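Local coordinates for ABC transporter substrate binding protein (Ribose) (Agrobacterium vitis S4, PDB 4WT7), which probably serves as the sugar-binding component of an ABC transporter and is seen here holding the sugar alcohol D-allitol between its two lobes, at residues A[123-137]-A[289-303]. Residues are numbered along the deposited sequence; the frame is centred on the assembly and turned at random.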
ATOM      1  N   SER A 123      -8.772 -10.843   4.089  1.00  9.68           N
ATOM      2  CA  SER A 123      -9.077 -11.863   5.056  1.00  8.13           C
ATOM      3  C   SER A 123     -10.418 -12.522   4.783  1.00  8.00           C
ATOM      4  O   SER A 123     -11.372 -11.853   4.440  1.00  8.00           O
ATOM      5  CB  SER A 123      -9.132 -11.228   6.425  1.00  8.28           C
ATOM      6  OG  SER A 123      -9.569 -12.160   7.396  1.00  8.36           O
ATOM      7  N   SER A 124     -10.480 -13.834   4.966  1.00  9.01           N
ATOM      8  CA  SER A 124     -11.726 -14.579   5.016  1.00 10.27           C
ATOM      9  C   SER A 124     -12.670 -14.113   6.104  1.00 11.43           C
ATOM     10  O   SER A 124     -13.881 -14.394   6.062  1.00 10.53           O
ATOM     11  CB  SER A 124     -11.410 -16.047   5.315  1.00 12.19           C
ATOM     12  OG  SER A 124     -11.070 -16.690   4.121  1.00 17.22           O
ATOM     13  N   HIS A 125     -12.100 -13.457   7.111  1.00  8.67           N
ATOM     14  CA  HIS A 125     -12.840 -13.067   8.309  1.00  8.13           C
ATOM     15  C   HIS A 125     -13.332 -11.643   8.189  1.00  8.16           C
ATOM     16  O   HIS A 125     -14.086 -11.147   9.045  1.00 11.03           O
ATOM     17  CB  HIS A 125     -11.981 -13.253   9.550  1.00  8.19           C
ATOM     18  CG  HIS A 125     -11.404 -14.631   9.639  1.00  8.39           C
ATOM     19  ND1 HIS A 125     -12.197 -15.759   9.606  1.00  8.19           N
ATOM     20  CD2 HIS A 125     -10.122 -15.066   9.675  1.00  8.16           C
ATOM     21  CE1 HIS A 125     -11.424 -16.834   9.623  1.00  8.52           C
ATOM     22  NE2 HIS A 125     -10.165 -16.438   9.684  1.00 10.08           N
ATOM     23  N   SER A 126     -12.932 -10.976   7.116  1.00  8.08           N
ATOM     24  CA  SER A 126     -13.432  -9.656   6.873  1.00  8.11           C
ATOM     25  C   SER A 126     -14.709  -9.747   6.067  1.00  8.12           C
ATOM     26  O   SER A 126     -14.768 -10.550   5.152  1.00  8.71           O
ATOM     27  CB  SER A 126     -12.397  -8.858   6.096  1.00  8.04           C
ATOM     28  OG  SER A 126     -12.878  -7.550   5.843  1.00  8.83           O
ATOM     29  N   LEU A 127     -15.706  -8.913   6.386  1.00  8.94           N
ATOM     30  CA  LEU A 127     -16.940  -8.775   5.598  1.00  8.47           C
ATOM     31  C   LEU A 127     -16.740  -7.922   4.359  1.00  9.36           C
ATOM     32  O   LEU A 127     -17.503  -8.006   3.391  1.00  8.43           O
ATOM     33  CB  LEU A 127     -18.030  -8.118   6.445  1.00  8.62           C
ATOM     34  CG  LEU A 127     -18.467  -9.097   7.543  1.00  9.71           C
ATOM     35  CD1 LEU A 127     -19.209  -8.400   8.663  1.00  8.87           C
ATOM     36  CD2 LEU A 127     -19.289 -10.161   6.891  1.00  9.68           C
ATOM     37  N   ASN A 128     -15.722  -7.072   4.389  1.00  8.14           N
ATOM     38  CA  ASN A 128     -15.504  -6.211   3.263  1.00  8.11           C
ATOM     39  C   ASN A 128     -14.115  -5.581   3.329  1.00  8.06           C
ATOM     40  O   ASN A 128     -13.720  -5.034   4.357  1.00  8.10           O
ATOM     41  CB  ASN A 128     -16.610  -5.143   3.253  1.00  8.21           C
ATOM     42  CG  ASN A 128     -16.338  -4.023   2.278  1.00  8.19           C
ATOM     43  OD1 ASN A 128     -15.894  -2.935   2.666  1.00  8.21           O
ATOM     44  ND2 ASN A 128     -16.574  -4.282   1.016  1.00  8.16           N
ATOM     45  N   ASN A 129     -13.386  -5.723   2.234  1.00  7.98           N
ATOM     46  CA  ASN A 129     -11.998  -5.238   2.128  1.00  7.95           C
ATOM     47  C   ASN A 129     -12.030  -4.086   1.138  1.00  7.96           C
ATOM     48  O   ASN A 129     -12.367  -4.284  -0.050  1.00  7.94           O
ATOM     49  CB  ASN A 129     -11.068  -6.377   1.636  1.00  7.89           C
ATOM     50  CG  ASN A 129      -9.618  -5.934   1.455  1.00  7.89           C
ATOM     51  OD1 ASN A 129      -9.171  -4.920   2.040  1.00  7.93           O
ATOM     52  ND2 ASN A 129      -8.881  -6.661   0.606  1.00  7.86           N
ATOM     53  N   SER A 130     -11.798  -2.875   1.658  1.00  8.01           N
ATOM     54  CA  SER A 130     -11.592  -1.686   0.834  1.00  8.03           C
ATOM     55  C   SER A 130     -10.132  -1.632   0.392  1.00  8.00           C
ATOM     56  O   SER A 130      -9.226  -1.633   1.213  1.00  8.02           O
ATOM     57  CB  SER A 130     -11.953  -0.400   1.594  1.00  8.11           C
ATOM     58  OG  SER A 130     -13.318  -0.359   1.944  1.00  8.16           O
ATOM     59  N   THR A 131      -9.914  -1.584  -0.916  1.00  8.09           N
ATOM     60  CA  THR A 131      -8.598  -1.785  -1.454  1.00  8.24           C
ATOM     61  C   THR A 131      -8.637  -1.298  -2.888  1.00  8.10           C
ATOM     62  O   THR A 131      -9.711  -1.276  -3.490  1.00  8.32           O
ATOM     63  CB  THR A 131      -8.208  -3.294  -1.374  1.00  8.04           C
ATOM     64  OG1 THR A 131      -6.834  -3.474  -1.697  1.00  8.48           O
ATOM     65  CG2 THR A 131      -9.039  -4.154  -2.347  1.00  8.10           C
ATOM     66  N   SER A 132      -7.504  -0.854  -3.427  1.00  8.02           N
ATOM     67  CA  SER A 132      -7.420  -0.644  -4.865  1.00  8.05           C
ATOM     68  C   SER A 132      -7.574  -2.008  -5.530  1.00  8.03           C
ATOM     69  O   SER A 132      -7.423  -3.020  -4.866  1.00  7.99           O
ATOM     70  CB  SER A 132      -6.049  -0.040  -5.250  1.00  8.12           C
ATOM     71  OG  SER A 132      -5.877   1.259  -4.697  1.00  8.16           O
ATOM     72  N   ASP A 133      -7.856  -2.036  -6.828  1.00  8.43           N
ATOM     73  CA  ASP A 133      -7.788  -3.255  -7.606  1.00  8.73           C
ATOM     74  C   ASP A 133      -6.310  -3.469  -7.913  1.00  9.24           C
ATOM     75  O   ASP A 133      -5.790  -2.953  -8.910  1.00  9.30           O
ATOM     76  CB  ASP A 133      -8.576  -3.108  -8.894  1.00  8.50           C
ATOM     77  CG  ASP A 133      -8.333  -4.224  -9.882  1.00 10.13           C
ATOM     78  OD1 ASP A 133      -7.403  -5.044  -9.714  1.00  9.43           O
ATOM     79  OD2 ASP A 133      -9.122  -4.299 -10.861  1.00 12.14           O
ATOM     80  N   ASN A 134      -5.654  -4.219  -7.043  1.00  8.09           N
ATOM     81  CA  ASN A 134      -4.216  -4.407  -7.127  1.00  8.16           C
ATOM     82  C   ASN A 134      -3.735  -5.296  -8.263  1.00  8.24           C
ATOM     83  O   ASN A 134      -2.585  -5.243  -8.644  1.00  8.33           O
ATOM     84  CB  ASN A 134      -3.692  -4.868  -5.777  1.00  8.13           C
ATOM     85  CG  ASN A 134      -3.715  -3.744  -4.796  1.00  8.11           C
ATOM     86  OD1 ASN A 134      -3.006  -2.761  -4.978  1.00  8.18           O
ATOM     87  ND2 ASN A 134      -4.594  -3.819  -3.818  1.00  8.04           N
ATOM     88  N   TRP A 135      -4.634  -6.054  -8.859  1.00  8.22           N
ATOM     89  CA  TRP A 135      -4.273  -6.754 -10.072  1.00  8.32           C
ATOM     90  C   TRP A 135      -4.025  -5.745 -11.196  1.00  8.42           C
ATOM     91  O   TRP A 135      -3.014  -5.829 -11.916  1.00  8.54           O
ATOM     92  CB  TRP A 135      -5.364  -7.743 -10.411  1.00  8.29           C
ATOM     93  CG  TRP A 135      -5.458  -8.835  -9.375  1.00  8.22           C
ATOM     94  CD1 TRP A 135      -4.708  -9.970  -9.344  1.00  8.26           C
ATOM     95  CD2 TRP A 135      -6.323  -8.897  -8.227  1.00  8.11           C
ATOM     96  NE1 TRP A 135      -5.054 -10.731  -8.287  1.00  8.18           N
ATOM     97  CE2 TRP A 135      -6.055 -10.106  -7.576  1.00  8.08           C
ATOM     98  CE3 TRP A 135      -7.332  -8.063  -7.712  1.00  8.05           C
ATOM     99  CZ2 TRP A 135      -6.710 -10.503  -6.392  1.00  8.00           C
ATOM    100  CZ3 TRP A 135      -7.996  -8.458  -6.540  1.00  7.97           C
ATOM    101  CH2 TRP A 135      -7.678  -9.668  -5.897  1.00  7.95           C
ATOM    102  N   GLY A 136      -4.930  -4.776 -11.300  1.00  8.39           N
ATOM    103  CA  GLY A 136      -4.815  -3.676 -12.265  1.00  8.48           C
ATOM    104  C   GLY A 136      -3.555  -2.873 -11.991  1.00  8.53           C
ATOM    105  O   GLY A 136      -2.761  -2.663 -12.896  1.00  8.67           O
ATOM    106  N   ILE A 137      -3.374  -2.435 -10.741  1.00  8.45           N
ATOM    107  CA  ILE A 137      -2.184  -1.690 -10.360  1.00  8.52           C
ATOM    108  C   ILE A 137      -0.904  -2.427 -10.747  1.00  8.64           C
ATOM    109  O   ILE A 137      -0.005  -1.874 -11.394  1.00  8.77           O
ATOM    110  CB  ILE A 137      -2.164  -1.434  -8.852  1.00  8.43           C
ATOM    111  CG1 ILE A 137      -3.099  -0.267  -8.526  1.00  8.38           C
ATOM    112  CG2 ILE A 137      -0.741  -1.088  -8.375  1.00  8.53           C
ATOM    113  CD1 ILE A 137      -3.136   0.087  -7.064  1.00  8.32           C
ATOM    114  N   LEU A 289     -23.433  -1.606   6.496  1.00 15.95           N
ATOM    115  CA  LEU A 289     -23.601  -2.895   7.170  1.00 15.56           C
ATOM    116  C   LEU A 289     -24.514  -2.802   8.395  1.00 16.90           C
ATOM    117  O   LEU A 289     -25.443  -3.594   8.551  1.00 17.99           O
ATOM    118  CB  LEU A 289     -22.268  -3.488   7.579  1.00 13.68           C
ATOM    119  CG  LEU A 289     -22.432  -4.802   8.347  1.00 13.97           C
ATOM    120  CD1 LEU A 289     -22.847  -5.909   7.412  1.00 16.40           C
ATOM    121  CD2 LEU A 289     -21.179  -5.173   9.056  1.00 16.36           C
ATOM    122  N   LEU A 290     -24.260  -1.851   9.280  1.00 11.14           N
ATOM    123  CA  LEU A 290     -25.056  -1.786  10.501  1.00 11.66           C
ATOM    124  C   LEU A 290     -26.516  -1.399  10.208  1.00 12.02           C
ATOM    125  O   LEU A 290     -27.406  -1.751  10.964  1.00 12.49           O
ATOM    126  CB  LEU A 290     -24.434  -0.844  11.534  1.00 11.85           C
ATOM    127  CG  LEU A 290     -23.008  -1.205  11.961  1.00 11.62           C
ATOM    128  CD1 LEU A 290     -22.497  -0.237  13.029  1.00 11.95           C
ATOM    129  CD2 LEU A 290     -22.917  -2.630  12.436  1.00 11.70           C
ATOM    130  N   SER A 291     -26.759  -0.685   9.114  1.00 22.10           N
ATOM    131  CA  SER A 291     -28.133  -0.366   8.740  1.00 23.57           C
ATOM    132  C   SER A 291     -28.878  -1.572   8.144  1.00 24.99           C
ATOM    133  O   SER A 291     -30.056  -1.453   7.828  1.00 26.72           O
ATOM    134  CB  SER A 291     -28.184   0.781   7.745  1.00 22.44           C
ATOM    135  OG  SER A 291     -27.958   0.293   6.443  1.00 24.98           O
ATOM    136  N   GLY A 292     -28.189  -2.703   7.961  1.00 17.25           N
ATOM    137  CA  GLY A 292     -28.830  -3.944   7.501  1.00 16.96           C
ATOM    138  C   GLY A 292     -28.386  -4.468   6.132  1.00 16.33           C
ATOM    139  O   GLY A 292     -28.700  -5.604   5.736  1.00 17.59           O
ATOM    140  N   LYS A 293     -27.660  -3.658   5.377  1.00 21.41           N
ATOM    141  CA  LYS A 293     -27.309  -4.064   4.008  1.00 21.17           C
ATOM    142  C   LYS A 293     -26.182  -5.073   4.024  1.00 21.04           C
ATOM    143  O   LYS A 293     -25.378  -5.095   4.948  1.00 21.39           O
ATOM    144  CB  LYS A 293     -26.912  -2.851   3.169  1.00 22.40           C
ATOM    145  CG  LYS A 293     -27.910  -1.723   3.224  1.00 23.24           C
ATOM    146  CD  LYS A 293     -29.219  -2.102   2.523  1.00 26.62           C
ATOM    147  CE  LYS A 293     -30.276  -1.019   2.666  1.00 27.08           C
ATOM    148  NZ  LYS A 293     -31.369  -1.455   3.585  1.00 28.09           N
ATOM    149  N   THR A 294     -26.131  -5.903   2.987  1.00 21.71           N
ATOM    150  CA  THR A 294     -25.064  -6.876   2.820  1.00 21.70           C
ATOM    151  C   THR A 294     -24.014  -6.287   1.887  1.00 21.69           C
ATOM    152  O   THR A 294     -24.338  -5.643   0.900  1.00 21.08           O
ATOM    153  CB  THR A 294     -25.626  -8.233   2.296  1.00 23.21           C
ATOM    154  OG1 THR A 294     -26.387  -8.868   3.341  1.00 23.33           O
ATOM    155  CG2 THR A 294     -24.512  -9.160   1.879  1.00 20.93           C
ATOM    156  N   LEU A 295     -22.745  -6.460   2.247  1.00 15.63           N
ATOM    157  CA  LEU A 295     -21.663  -5.848   1.506  1.00 15.32           C
ATOM    158  C   LEU A 295     -21.053  -6.829   0.564  1.00 14.15           C
ATOM    159  O   LEU A 295     -20.974  -8.002   0.878  1.00 12.72           O
ATOM    160  CB  LEU A 295     -20.556  -5.432   2.467  1.00 14.17           C
ATOM    161  CG  LEU A 295     -20.997  -4.438   3.535  1.00 15.55           C
ATOM    162  CD1 LEU A 295     -19.823  -4.105   4.442  1.00 14.54           C
ATOM    163  CD2 LEU A 295     -21.589  -3.183   2.895  1.00 16.69           C
ATOM    164  N   PRO A 296     -20.545  -6.335  -0.563  1.00 13.58           N
ATOM    165  CA  PRO A 296     -19.634  -7.131  -1.391  1.00 13.19           C
ATOM    166  C   PRO A 296     -18.380  -7.448  -0.595  1.00 14.53           C
ATOM    167  O   PRO A 296     -18.058  -6.672   0.312  1.00 14.75           O
ATOM    168  CB  PRO A 296     -19.292  -6.191  -2.550  1.00 14.56           C
ATOM    169  CG  PRO A 296     -19.576  -4.802  -2.030  1.00 14.83           C
ATOM    170  CD  PRO A 296     -20.642  -4.930  -0.994  1.00 14.60           C
ATOM    171  N   ARG A 297     -17.682  -8.535  -0.911  1.00 13.64           N
ATOM    172  CA  ARG A 297     -16.480  -8.905  -0.164  1.00 13.35           C
ATOM    173  C   ARG A 297     -15.357  -7.889  -0.362  1.00 13.74           C
ATOM    174  O   ARG A 297     -14.545  -7.692   0.517  1.00 13.05           O
ATOM    175  CB  ARG A 297     -15.943 -10.263  -0.620  1.00 15.32           C
ATOM    176  CG  ARG A 297     -16.942 -11.419  -0.508  1.00 17.06           C
ATOM    177  CD  ARG A 297     -17.200 -11.792   0.938  1.00 19.77           C
ATOM    178  NE  ARG A 297     -15.995 -12.311   1.577  1.00 20.58           N
ATOM    179  CZ  ARG A 297     -15.890 -12.582   2.873  1.00 21.89           C
ATOM    180  NH1 ARG A 297     -14.734 -13.018   3.379  1.00 24.17           N
ATOM    181  NH2 ARG A 297     -16.935 -12.424   3.670  1.00 23.37           N
ATOM    182  N   GLU A 298     -15.274  -7.276  -1.535  1.00 11.15           N
ATOM    183  CA  GLU A 298     -14.232  -6.248  -1.720  1.00 11.00           C
ATOM    184  C   GLU A 298     -14.896  -5.047  -2.364  1.00 11.22           C
ATOM    185  O   GLU A 298     -15.897  -5.213  -3.062  1.00 11.54           O
ATOM    186  CB  GLU A 298     -13.066  -6.782  -2.569  1.00 10.99           C
ATOM    187  CG  GLU A 298     -12.434  -8.105  -2.040  1.00 10.97           C
ATOM    188  CD  GLU A 298     -10.906  -8.171  -2.187  1.00 10.95           C
ATOM    189  OE1 GLU A 298     -10.351  -7.784  -3.256  1.00 11.04           O
ATOM    190  OE2 GLU A 298     -10.243  -8.622  -1.220  1.00 11.04           O
ATOM    191  N   SER A 299     -14.348  -3.856  -2.105  1.00 11.18           N
ATOM    192  CA  SER A 299     -14.815  -2.596  -2.683  1.00 11.50           C
ATOM    193  C   SER A 299     -13.591  -1.860  -3.219  1.00 11.43           C
ATOM    194  O   SER A 299     -12.711  -1.487  -2.448  1.00 11.33           O
ATOM    195  CB  SER A 299     -15.532  -1.768  -1.615  1.00 11.68           C
ATOM    196  OG  SER A 299     -16.674  -2.493  -1.164  1.00 11.79           O
ATOM    197  N   TYR A 300     -13.517  -1.677  -4.533  1.00 11.67           N
ATOM    198  CA  TYR A 300     -12.310  -1.142  -5.155  1.00 12.00           C
ATOM    199  C   TYR A 300     -12.395   0.328  -5.384  1.00 11.97           C
ATOM    200  O   TYR A 300     -13.387   0.835  -5.882  1.00 12.44           O
ATOM    201  CB  TYR A 300     -12.010  -1.864  -6.475  1.00 11.83           C
ATOM    202  CG  TYR A 300     -11.857  -3.367  -6.268  1.00 11.63           C
ATOM    203  CD1 TYR A 300     -10.790  -3.876  -5.555  1.00 11.29           C
ATOM    204  CD2 TYR A 300     -12.791  -4.265  -6.771  1.00 11.92           C
ATOM    205  CE1 TYR A 300     -10.652  -5.235  -5.346  1.00 11.25           C
ATOM    206  CE2 TYR A 300     -12.665  -5.618  -6.574  1.00 11.85           C
ATOM    207  CZ  TYR A 300     -11.596  -6.103  -5.865  1.00 11.52           C
ATOM    208  OH  TYR A 300     -11.445  -7.449  -5.645  1.00 11.58           O
ATOM    209  N   VAL A 301     -11.343   1.019  -4.993  1.00 11.84           N
ATOM    210  CA  VAL A 301     -11.244   2.445  -5.220  1.00 12.22           C
ATOM    211  C   VAL A 301     -10.227   2.665  -6.325  1.00 12.30           C
ATOM    212  O   VAL A 301      -9.131   2.091  -6.274  1.00 11.97           O
ATOM    213  CB  VAL A 301     -10.757   3.178  -3.989  1.00 12.17           C
ATOM    214  CG1 VAL A 301     -10.444   4.649  -4.366  1.00 12.65           C
ATOM    215  CG2 VAL A 301     -11.794   3.098  -2.896  1.00 12.25           C
ATOM    216  N   PRO A 302     -10.578   3.495  -7.323  1.00 12.85           N
ATOM    217  CA  PRO A 302      -9.703   3.602  -8.477  1.00 13.02           C
ATOM    218  C   PRO A 302      -8.307   4.103  -8.089  1.00 12.79           C
ATOM    219  O   PRO A 302      -8.150   4.818  -7.099  1.00 12.74           O
ATOM    220  CB  PRO A 302     -10.437   4.601  -9.380  1.00 13.79           C
ATOM    221  CG  PRO A 302     -11.909   4.392  -9.027  1.00 14.00           C
ATOM    222  CD  PRO A 302     -11.874   4.164  -7.534  1.00 13.44           C
ATOM    223  N   ALA A 303      -7.322   3.714  -8.888  1.00 12.77           N
ATOM    224  CA  ALA A 303      -5.924   4.154  -8.740  1.00 12.67           C
ATOM    225  C   ALA A 303      -5.481   4.758 -10.045  1.00 13.17           C
ATOM    226  O   ALA A 303      -6.029   4.427 -11.069  1.00 13.52           O
ATOM    227  CB  ALA A 303      -5.033   2.990  -8.418  1.00 12.27           C
TER
HETATM  228  O   HOH W   1     -16.933 -13.021   6.318  1.00 21.20           O
HETATM  229  O   HOH W   2     -13.551  -9.702   2.659  1.00 30.00           O
HETATM  230  O   HOH W   3     -19.886  -9.144   3.118  1.00  9.69           O
HETATM  231  O   HOH W   4      -6.885   3.951  -4.695  1.00  5.07           O
HETATM  232  O   HOH W   5      -8.379   0.420  -8.116  1.00 10.39           O
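Strands 129-131 and 298-300 form the parallel edge of a six-stranded sheet in this type I periplasmic binding protein fold, where Asn129 and Thr131 alternate backbone bonds with Arg297, Ser299 and Val301. Asn129 N donates to Arg297 O and Asn129 O accepts from Ser299 N, each at 2.9 Å; Thr131 repeats the pattern with Ser299 O and Val301 N. The pairing illustrates how a late segment of the chain returns to complete the sheet of the first lobe, and both segments then run on into the hinge region, where Ser132 bonds Gln273 of the allitol pocket.

Side chains reinforce the pairing on both faces. A chi1 of 169° swings the Asn128 side chain away from its own backbone N and carries the amide across to the outer strand, where ND2 spends both hydrogens, on Ser299 OG at 2.8 Å and Pro296 O at 2.9 Å. Both acceptors lie close to the amide plane, and Asn285 of helix 275-290 binds OD1, so the buried group is fixed in rotation. On the face that also carries Thr131 and Tyr300, the side chains of Asn129 and Glu298 run side by side with their planes 77° apart, and Asn129 ND2 reaches Glu298 OE2 (3.0 Å) from above the carboxylate plane. Tyr300 OH donates to the anti lone pair of Glu298 OE1, while Tyr300 CE1 packs on Thr131 CG2 at 3.6 Å.

At the start of the strands Arg297 folds back over the turn 123-126, its chain bent at chi2 and chi3. The guanidinium lays one face over Ser126 O, and in its own plane NH1 donates to Ser124 O at 3.1 Å, approaching from above that carbonyl's plane.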